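Local coordinates for DUF6836 domain-containing protein (Clostridium leptum, PDB 4PW1) that is of unknown function, a DUF6836 protein with an uncommon fold in which a nine-stranded antiparallel beta sheet is surrounded by alpha-helices, at residues R94-N99 and Y112-E117; G60-E65 and L88-G93; E137-D142 and E206-S211. All coordinates share one frame; numbering follows the deposited sequence.

Interaction 1. Residues R94-N99 and Y112-E117; sequences RRYLVN and YVNQDE
Two tyrosines on diagonal positions of a beta hairpin, Tyr96 and Tyr112, lie over each other in an offset stack. Their centroids are 4.3 Å apart and the planes are tilted by 22°. CE2 of Tyr96 comes within 3.4 Å of CE2 of Tyr112. Tyr112 has its CG anti to the backbone N (chi1 -178°), which carries its ring along the strand to Tyr96. One water joins the two hydroxyls, at 2.9 Å from Tyr96 OH. Asn114 CB packs against CE2 of Tyr96, and Val98 CG2 meets CD1 of Tyr112.

The strands pair antiparallel. Leu97 and Val113 exchange two backbone bonds, and their side chains lie on the face away from the tyrosines. Gln115 N continues the pairing with a nearly straight bond of 2.7 Å to Arg95 O.

At the open end Arg95 grips Asp116 side-on. NH2 reaches OD1 at 2.7 Å and NE reaches OD2 at 3.0 Å, both on syn lone pairs. Asn114 OD1 accepts from Asp116 N in an Asx turn. A second water links Arg95 N, Asn114 OD1 and Asp116 OD2. Salt bridge and water hold the carboxylate, and the Asx turn fixes the backbone beneath it, which should limit its rotation although the site is exposed.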
loop_
_atom_site.group_PDB
_atom_site.type_symbol
_atom_site.label_atom_id
_atom_site.label_comp_id
_atom_site.label_asym_id
_atom_site.label_seq_id
_atom_site.Cartn_x
_atom_site.Cartn_y
_atom_site.Cartn_z
ATOM N N ARG B 94 20.195 -20.648 4.112
ATOM C CA ARG B 94 19.207 -19.573 4.187
ATOM C C ARG B 94 18.818 -19.101 2.787
ATOM O O ARG B 94 19.670 -18.978 1.912
ATOM C CB ARG B 94 19.765 -18.380 4.976
ATOM C CG ARG B 94 19.779 -18.586 6.488
ATOM C CD ARG B 94 20.493 -17.424 7.156
ATOM N NE ARG B 94 21.899 -17.453 6.817
ATOM C CZ ARG B 94 22.767 -16.500 7.106
ATOM N NH1 ARG B 94 22.364 -15.419 7.759
ATOM N NH2 ARG B 94 24.028 -16.630 6.727
ATOM N N ARG B 95 17.529 -18.886 2.576
ATOM C CA ARG B 95 17.031 -18.506 1.266
ATOM C C ARG B 95 16.579 -17.075 1.284
ATOM O O ARG B 95 15.846 -16.659 2.176
ATOM C CB ARG B 95 15.884 -19.427 0.868
ATOM C CG ARG B 95 16.386 -20.862 0.772
ATOM C CD ARG B 95 15.326 -21.823 0.297
ATOM N NE ARG B 95 14.158 -21.688 1.131
ATOM C CZ ARG B 95 13.049 -22.395 0.972
ATOM N NH1 ARG B 95 12.967 -23.302 0.008
ATOM N NH2 ARG B 95 12.033 -22.193 1.796
ATOM N N TYR B 96 17.012 -16.316 0.301
ATOM C CA TYR B 96 16.680 -14.908 0.199
ATOM C C TYR B 96 15.996 -14.565 -1.110
ATOM O O TYR B 96 16.184 -15.229 -2.110
ATOM C CB TYR B 96 17.946 -14.084 0.274
ATOM C CG TYR B 96 18.604 -14.135 1.592
ATOM C CD1 TYR B 96 19.523 -15.130 1.870
ATOM C CD2 TYR B 96 18.317 -13.198 2.570
ATOM C CE1 TYR B 96 20.147 -15.199 3.086
ATOM C CE2 TYR B 96 18.931 -13.264 3.814
ATOM C CZ TYR B 96 19.860 -14.272 4.052
ATOM O OH TYR B 96 20.545 -14.400 5.237
ATOM N N LEU B 97 15.168 -13.534 -1.076
ATOM C CA LEU B 97 14.737 -12.841 -2.286
ATOM C C LEU B 97 15.376 -11.468 -2.234
ATOM O O LEU B 97 15.305 -10.770 -1.209
ATOM C CB LEU B 97 13.205 -12.717 -2.349
ATOM C CG LEU B 97 12.427 -14.005 -2.590
ATOM C CD1 LEU B 97 10.919 -13.770 -2.593
ATOM C CD2 LEU B 97 12.871 -14.686 -3.897
ATOM N N VAL B 98 16.022 -11.110 -3.324
ATOM C CA VAL B 98 16.546 -9.789 -3.531
ATOM C C VAL B 98 15.692 -9.054 -4.563
ATOM O O VAL B 98 15.431 -9.582 -5.653
ATOM C CB VAL B 98 17.958 -9.824 -4.072
ATOM C CG1 VAL B 98 18.488 -8.414 -4.335
ATOM C CG2 VAL B 98 18.856 -10.566 -3.124
ATOM N N ASN B 99 15.311 -7.833 -4.223
ATOM C CA ASN B 99 14.617 -6.931 -5.124
ATOM C C ASN B 99 15.399 -5.632 -5.219
ATOM O O ASN B 99 15.888 -5.116 -4.203
ATOM C CB ASN B 99 13.203 -6.660 -4.626
ATOM C CG ASN B 99 12.283 -7.812 -4.928
ATOM O OD1 ASN B 99 11.752 -7.914 -6.029
ATOM N ND2 ASN B 99 12.219 -8.763 -4.019
ATOM N N TYR B 112 16.639 -7.200 0.780
ATOM C CA TYR B 112 17.309 -8.471 0.948
ATOM C C TYR B 112 16.606 -9.213 2.079
ATOM O O TYR B 112 16.826 -8.922 3.248
ATOM C CB TYR B 112 18.749 -8.164 1.321
ATOM C CG TYR B 112 19.698 -9.314 1.514
ATOM C CD1 TYR B 112 20.321 -9.914 0.432
ATOM C CD2 TYR B 112 20.057 -9.721 2.783
ATOM C CE1 TYR B 112 21.249 -10.935 0.618
ATOM C CE2 TYR B 112 20.985 -10.738 2.987
ATOM C CZ TYR B 112 21.597 -11.329 1.897
ATOM O OH TYR B 112 22.506 -12.313 2.096
ATOM N N VAL B 113 15.731 -10.150 1.732
ATOM C CA VAL B 113 14.752 -10.650 2.668
ATOM C C VAL B 113 14.852 -12.152 2.796
ATOM O O VAL B 113 14.666 -12.910 1.826
ATOM C CB VAL B 113 13.301 -10.210 2.312
ATOM C CG1 VAL B 113 12.283 -10.841 3.288
ATOM C CG2 VAL B 113 13.145 -8.711 2.343
ATOM N N ASN B 114 15.168 -12.602 4.007
ATOM C CA ASN B 114 15.257 -14.041 4.289
ATOM C C ASN B 114 13.837 -14.635 4.262
ATOM O O ASN B 114 12.996 -14.225 5.010
ATOM C CB ASN B 114 15.901 -14.199 5.642
ATOM C CG ASN B 114 15.935 -15.625 6.164
ATOM O OD1 ASN B 114 15.450 -16.592 5.594
ATOM N ND2 ASN B 114 16.517 -15.732 7.300
ATOM N N GLN B 115 13.625 -15.606 3.403
ATOM C CA GLN B 115 12.322 -16.205 3.165
ATOM C C GLN B 115 11.950 -17.212 4.202
ATOM O O GLN B 115 10.800 -17.611 4.260
ATOM C CB GLN B 115 12.301 -16.902 1.791
ATOM C CG GLN B 115 12.567 -15.934 0.652
ATOM C CD GLN B 115 11.542 -14.836 0.682
ATOM O OE1 GLN B 115 11.809 -13.660 0.990
ATOM N NE2 GLN B 115 10.348 -15.234 0.460
ATOM N N ASP B 116 12.895 -17.636 5.019
ATOM C CA ASP B 116 12.587 -18.625 6.037
ATOM C C ASP B 116 12.656 -18.026 7.439
ATOM O O ASP B 116 12.709 -18.759 8.398
ATOM C CB ASP B 116 13.515 -19.826 5.911
ATOM C CG ASP B 116 13.478 -20.430 4.525
ATOM O OD1 ASP B 116 12.374 -20.833 4.081
ATOM O OD2 ASP B 116 14.543 -20.499 3.858
ATOM N N GLU B 117 12.609 -16.704 7.583
ATOM C CA GLU B 117 12.739 -16.148 8.917
ATOM C C GLU B 117 11.455 -16.383 9.728
ATOM O O GLU B 117 10.347 -16.489 9.189
ATOM C CB GLU B 117 13.133 -14.673 8.886
ATOM C CG GLU B 117 12.059 -13.752 8.437
ATOM C CD GLU B 117 12.444 -12.274 8.546
ATOM O OE1 GLU B 117 13.607 -11.910 8.891
ATOM O OE2 GLU B 117 11.541 -11.470 8.262
HETATM O O HOH W 1 16.296 -18.862 5.148
HETATM O O HOH W 2 23.083 -13.166 4.389
#

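Interaction 2. Residues G60-E65 and L88-G93; sequences GSWTDE and LTEKDG
Trp62 packs its indole against the end of strand 80-89, where that strand reaches the turn of its antiparallel hairpin with strand 95-103. The type I turn from Glu90 to Gly93 joins these two strands.

The tight part is the indole. Leu88 CD1 sits over one face, 3.8 Å from the centroid of the six-membered ring and 9° off its normal, a CH-pi contact. Leu88 CB lies 3.7 Å from Trp62 CZ2. The carboxylate of Glu90 approaches the opposite face, and Glu90 CG lies 3.9 Å from Trp62 CZ2. The ring is therefore sandwiched between an aliphatic branch and an acidic side chain. Val54 and Leu67 add apolar packing around Trp62 and Leu88, and Tyr112 touches the indole.

The margins are looser. Ser61 and Thr89, at separate ends of the contact, are exposed, and the Ser61 OG stays 3.9 Å from Glu90 OE1. The CB of Thr89 points away from the 60-65 segment, while its backbone N bonds a glycerol probably left from crystallisation. Glu90 bends at chi2 (-68°), which folds its carboxylate back so that OE1 accepts from Lys91 N on the anti side.

A single hydrogen bond ties the segments together. Trp62 NE1 donates to Thr89 O at 2.9 Å, with the oxygen near the ring plane but the nitrogen well above the carbonyl plane.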
loop_
_atom_site.group_PDB
_atom_site.type_symbol
_atom_site.label_atom_id
_atom_site.label_comp_id
_atom_site.label_asym_id
_atom_site.label_seq_id
_atom_site.Cartn_x
_atom_site.Cartn_y
_atom_site.Cartn_z
ATOM N N GLY B 60 25.627 -11.018 1.974
ATOM C CA GLY B 60 26.052 -12.406 1.698
ATOM C C GLY B 60 27.470 -12.494 1.142
ATOM O O GLY B 60 28.118 -11.469 0.920
ATOM N N SER B 61 27.957 -13.699 0.912
ATOM C CA SER B 61 29.325 -13.870 0.426
ATOM C C SER B 61 29.430 -14.268 -1.045
ATOM O O SER B 61 30.539 -14.523 -1.529
ATOM C CB SER B 61 29.990 -14.970 1.241
ATOM O OG SER B 61 29.203 -16.142 1.115
ATOM N N TRP B 62 28.319 -14.354 -1.771
ATOM C CA TRP B 62 28.400 -14.862 -3.150
ATOM C C TRP B 62 29.372 -14.019 -3.974
ATOM O O TRP B 62 29.401 -12.782 -3.869
ATOM C CB TRP B 62 27.045 -14.835 -3.868
ATOM C CG TRP B 62 25.955 -15.534 -3.137
ATOM C CD1 TRP B 62 25.617 -16.846 -3.208
ATOM C CD2 TRP B 62 25.072 -14.930 -2.182
ATOM N NE1 TRP B 62 24.530 -17.087 -2.387
ATOM C CE2 TRP B 62 24.188 -15.924 -1.747
ATOM C CE3 TRP B 62 24.940 -13.626 -1.669
ATOM C CZ2 TRP B 62 23.199 -15.675 -0.787
ATOM C CZ3 TRP B 62 23.946 -13.370 -0.745
ATOM C CH2 TRP B 62 23.096 -14.400 -0.299
ATOM N N THR B 63 30.111 -14.686 -4.841
ATOM C CA THR B 63 31.025 -14.008 -5.756
ATOM C C THR B 63 30.294 -13.526 -7.011
ATOM O O THR B 63 29.124 -13.895 -7.278
ATOM C CB THR B 63 32.110 -14.969 -6.226
ATOM O OG1 THR B 63 31.481 -16.021 -6.976
ATOM C CG2 THR B 63 32.884 -15.555 -5.022
ATOM N N ASP B 64 31.003 -12.741 -7.804
ATOM C CA ASP B 64 30.466 -12.254 -9.068
ATOM C C ASP B 64 30.154 -13.399 -10.022
ATOM O O ASP B 64 29.148 -13.392 -10.716
ATOM C CB ASP B 64 31.447 -11.251 -9.714
ATOM C CG ASP B 64 31.420 -9.889 -9.023
ATOM O OD1 ASP B 64 30.553 -9.630 -8.175
ATOM O OD2 ASP B 64 32.241 -9.046 -9.321
ATOM N N GLU B 65 31.020 -14.395 -10.024
ATOM C CA GLU B 65 30.817 -15.569 -10.844
ATOM C C GLU B 65 29.513 -16.268 -10.489
ATOM O O GLU B 65 28.782 -16.696 -11.370
ATOM C CB GLU B 65 31.997 -16.539 -10.704
ATOM C CG GLU B 65 31.738 -17.806 -11.504
ATOM C CD GLU B 65 32.927 -18.748 -11.677
ATOM O OE1 GLU B 65 34.003 -18.509 -11.099
ATOM O OE2 GLU B 65 32.740 -19.762 -12.400
ATOM N N LEU B 88 18.255 -16.321 -3.983
ATOM C CA LEU B 88 19.621 -16.740 -3.633
ATOM C C LEU B 88 19.578 -17.672 -2.422
ATOM O O LEU B 88 18.740 -17.493 -1.532
ATOM C CB LEU B 88 20.477 -15.518 -3.238
ATOM C CG LEU B 88 20.690 -14.455 -4.296
ATOM C CD1 LEU B 88 21.516 -13.332 -3.693
ATOM C CD2 LEU B 88 21.422 -15.008 -5.516
ATOM N N THR B 89 20.526 -18.597 -2.351
ATOM C CA THR B 89 20.699 -19.454 -1.205
ATOM C C THR B 89 22.096 -19.233 -0.622
ATOM O O THR B 89 23.059 -19.391 -1.305
ATOM C CB THR B 89 20.481 -20.925 -1.592
ATOM O OG1 THR B 89 19.142 -21.080 -2.047
ATOM C CG2 THR B 89 20.655 -21.841 -0.393
ATOM N N GLU B 90 22.175 -18.813 0.630
ATOM C CA GLU B 90 23.461 -18.669 1.348
ATOM C C GLU B 90 24.153 -20.026 1.493
ATOM O O GLU B 90 23.509 -21.073 1.369
ATOM C CB GLU B 90 23.256 -18.121 2.781
ATOM C CG GLU B 90 23.520 -16.641 3.019
ATOM C CD GLU B 90 24.971 -16.246 2.887
ATOM O OE1 GLU B 90 25.835 -17.117 2.739
ATOM O OE2 GLU B 90 25.245 -15.033 2.927
ATOM N N LYS B 91 25.458 -20.016 1.808
ATOM C CA LYS B 91 26.218 -21.248 1.916
ATOM C C LYS B 91 25.636 -22.145 3.034
ATOM O O LYS B 91 25.746 -23.351 2.959
ATOM C CB LYS B 91 27.737 -20.978 2.098
ATOM N N ASP B 92 25.003 -21.553 4.043
ATOM C CA ASP B 92 24.393 -22.291 5.135
ATOM C C ASP B 92 22.873 -22.552 4.950
ATOM O O ASP B 92 22.192 -22.898 5.907
ATOM C CB ASP B 92 24.638 -21.534 6.432
ATOM C CG ASP B 92 23.863 -20.254 6.520
ATOM O OD1 ASP B 92 23.179 -19.833 5.547
ATOM O OD2 ASP B 92 23.947 -19.662 7.603
ATOM N N GLY B 93 22.364 -22.372 3.727
ATOM C CA GLY B 93 21.005 -22.802 3.368
ATOM C C GLY B 93 19.890 -21.808 3.546
ATOM O O GLY B 93 18.776 -22.067 3.125
#

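Interaction 3. Residues E137-D142 and E206-S211; sequences EKFLSD and ELVLKS
Phe139 and Leu140 meet Val208 and Leu209 where the C-terminal ends of helices 122-141 and 198-210 come together. The short helical segments run at 100° to each other, with axes 9.9 Å apart at closest approach.

The apolar contacts come first. The first torsion of Phe139 is close to trans (chi1 170°), which turns the ring off its own helix toward the second. Its CE2 atom touches Val208 CG1 at 3.6 Å. The same atom lies 3.8 Å from Leu209 CA, which meets the ring at its edge. Leu140 comes in beside it, with CD2 4.1 Å from Leu209 CD1. The Phe139 ring also meets the rings of Phe178 and Trp205, and Val208 reaches Leu236 of the sheet.

Contacts of carbon with backbone oxygen follow. Leu140 CD2 is 3.3 Å from Leu209 O and 3.8 Å from Val208 O. Val208 O accepts a hydrogen bond from Trp136 NE1, one turn before Leu140.

Polar bonds within the end of helix 122-141 form the last group. Ser141 OG donates to Lys138 O at 2.8 Å, and Asp142 N shares that oxygen.

Across the two segments themselves, the contact rests on shape and apolar burial. A directional polar tie between the helices comes from the neighbouring Trp136.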
loop_
_atom_site.group_PDB
_atom_site.type_symbol
_atom_site.label_atom_id
_atom_site.label_comp_id
_atom_site.label_asym_id
_atom_site.label_seq_id
_atom_site.Cartn_x
_atom_site.Cartn_y
_atom_site.Cartn_z
ATOM N N GLU B 137 16.994 8.346 18.051
ATOM C CA GLU B 137 17.302 9.469 18.927
ATOM C C GLU B 137 18.802 9.603 19.091
ATOM O O GLU B 137 19.313 10.716 19.113
ATOM C CB GLU B 137 16.581 9.341 20.274
ATOM C CG GLU B 137 15.102 9.644 20.107
ATOM C CD GLU B 137 14.263 9.283 21.308
ATOM O OE1 GLU B 137 14.776 9.330 22.447
ATOM O OE2 GLU B 137 13.084 8.936 21.105
ATOM N N LYS B 138 19.504 8.480 19.183
ATOM C CA LYS B 138 20.958 8.528 19.258
ATOM C C LYS B 138 21.511 9.149 17.955
ATOM O O LYS B 138 22.365 10.020 17.991
ATOM C CB LYS B 138 21.539 7.136 19.511
ATOM C CG LYS B 138 23.063 7.096 19.586
ATOM C CD LYS B 138 23.627 8.122 20.582
ATOM C CE LYS B 138 25.109 7.913 20.860
ATOM N NZ LYS B 138 25.911 7.958 19.604
ATOM N N PHE B 139 20.999 8.701 16.812
ATOM C CA PHE B 139 21.388 9.285 15.543
ATOM C C PHE B 139 21.135 10.793 15.510
ATOM O O PHE B 139 22.028 11.554 15.105
ATOM C CB PHE B 139 20.702 8.582 14.368
ATOM C CG PHE B 139 20.865 9.288 13.047
ATOM C CD1 PHE B 139 22.016 9.126 12.296
ATOM C CD2 PHE B 139 19.874 10.100 12.561
ATOM C CE1 PHE B 139 22.180 9.775 11.083
ATOM C CE2 PHE B 139 20.019 10.740 11.348
ATOM C CZ PHE B 139 21.179 10.583 10.602
ATOM N N LEU B 140 19.949 11.229 15.928
ATOM C CA LEU B 140 19.658 12.660 15.928
ATOM C C LEU B 140 20.631 13.455 16.799
ATOM O O LEU B 140 21.009 14.570 16.440
ATOM C CB LEU B 140 18.245 12.976 16.383
ATOM C CG LEU B 140 17.086 12.440 15.557
ATOM C CD1 LEU B 140 15.777 12.774 16.275
ATOM C CD2 LEU B 140 17.092 12.969 14.131
ATOM N N SER B 141 21.064 12.885 17.916
ATOM C CA SER B 141 22.028 13.579 18.775
ATOM C C SER B 141 23.449 13.536 18.203
ATOM O O SER B 141 24.264 14.372 18.557
ATOM C CB SER B 141 22.049 12.978 20.196
ATOM O OG SER B 141 22.772 11.745 20.179
ATOM N N ASP B 142 23.754 12.559 17.352
ATOM C CA ASP B 142 25.102 12.412 16.812
ATOM C C ASP B 142 25.062 11.822 15.404
ATOM O O ASP B 142 25.340 10.627 15.190
ATOM C CB ASP B 142 25.932 11.552 17.750
ATOM C CG ASP B 142 27.413 11.524 17.376
ATOM O OD1 ASP B 142 27.858 12.285 16.471
ATOM O OD2 ASP B 142 28.137 10.712 17.970
ATOM N N GLU B 206 19.726 13.086 5.246
ATOM C CA GLU B 206 18.976 14.274 5.596
ATOM C C GLU B 206 17.492 13.957 5.927
ATOM O O GLU B 206 16.909 14.561 6.828
ATOM C CB GLU B 206 19.026 15.317 4.484
ATOM C CG GLU B 206 18.382 16.644 4.857
ATOM C CD GLU B 206 18.255 17.571 3.673
ATOM O OE1 GLU B 206 17.457 17.185 2.806
ATOM O OE2 GLU B 206 18.951 18.644 3.578
ATOM N N LEU B 207 16.886 13.040 5.197
ATOM C CA LEU B 207 15.526 12.670 5.525
ATOM C C LEU B 207 15.402 12.087 6.915
ATOM O O LEU B 207 14.506 12.494 7.694
ATOM C CB LEU B 207 14.999 11.648 4.564
ATOM C CG LEU B 207 14.571 12.263 3.254
ATOM C CD1 LEU B 207 14.410 11.134 2.249
ATOM C CD2 LEU B 207 13.310 13.086 3.436
ATOM N N VAL B 208 16.314 11.192 7.272
ATOM C CA VAL B 208 16.242 10.606 8.599
ATOM C C VAL B 208 16.508 11.676 9.669
ATOM O O VAL B 208 15.937 11.656 10.776
ATOM C CB VAL B 208 17.197 9.411 8.737
ATOM C CG1 VAL B 208 17.178 8.853 10.152
ATOM C CG2 VAL B 208 16.793 8.337 7.785
ATOM N N LEU B 209 17.374 12.631 9.349
ATOM C CA LEU B 209 17.751 13.628 10.330
ATOM C C LEU B 209 16.652 14.639 10.552
ATOM O O LEU B 209 16.449 15.093 11.675
ATOM C CB LEU B 209 18.997 14.371 9.840
ATOM C CG LEU B 209 19.559 15.464 10.709
ATOM C CD1 LEU B 209 20.060 14.908 12.021
ATOM C CD2 LEU B 209 20.693 16.177 9.971
ATOM N N LYS B 210 15.955 15.018 9.485
ATOM C CA LYS B 210 15.078 16.191 9.565
ATOM C C LYS B 210 13.607 15.863 9.531
ATOM O O LYS B 210 12.788 16.730 9.773
ATOM C CB LYS B 210 15.401 17.164 8.440
ATOM C CG LYS B 210 16.839 17.676 8.574
ATOM C CD LYS B 210 17.163 18.878 7.720
ATOM C CE LYS B 210 18.525 19.419 8.154
ATOM N NZ LYS B 210 19.074 20.469 7.270
ATOM N N SER B 211 13.244 14.636 9.218
ATOM C CA SER B 211 11.828 14.332 9.155
ATOM C C SER B 211 11.377 13.712 10.471
ATOM O O SER B 211 12.148 13.075 11.196
ATOM C CB SER B 211 11.535 13.367 8.000
ATOM O OG SER B 211 10.171 12.904 8.064
#

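Interactions 1 and 2 form one continuous patch, with centres 12 Å apart. Strands 80-89 and 95-103 are neighbours in the sheet, and Tyr96 N lies 2.8 Å from Leu88 O, a probable hydrogen bond. Tyr112 OH packs 3.2 Å from Trp62 CH2, and Tyr96 CE1 lies 3.7 Å from Glu90 CG, so the tyrosine pair of interaction 1 abuts the indole and acid of interaction 2. The glycerol lies about 4 Å from the Trp62 side chain; no active site is known. Interaction 3 lies on the opposite side of the chain's centre, its own centre 29 Å from that of interaction 1 and 34 Å from that of interaction 2.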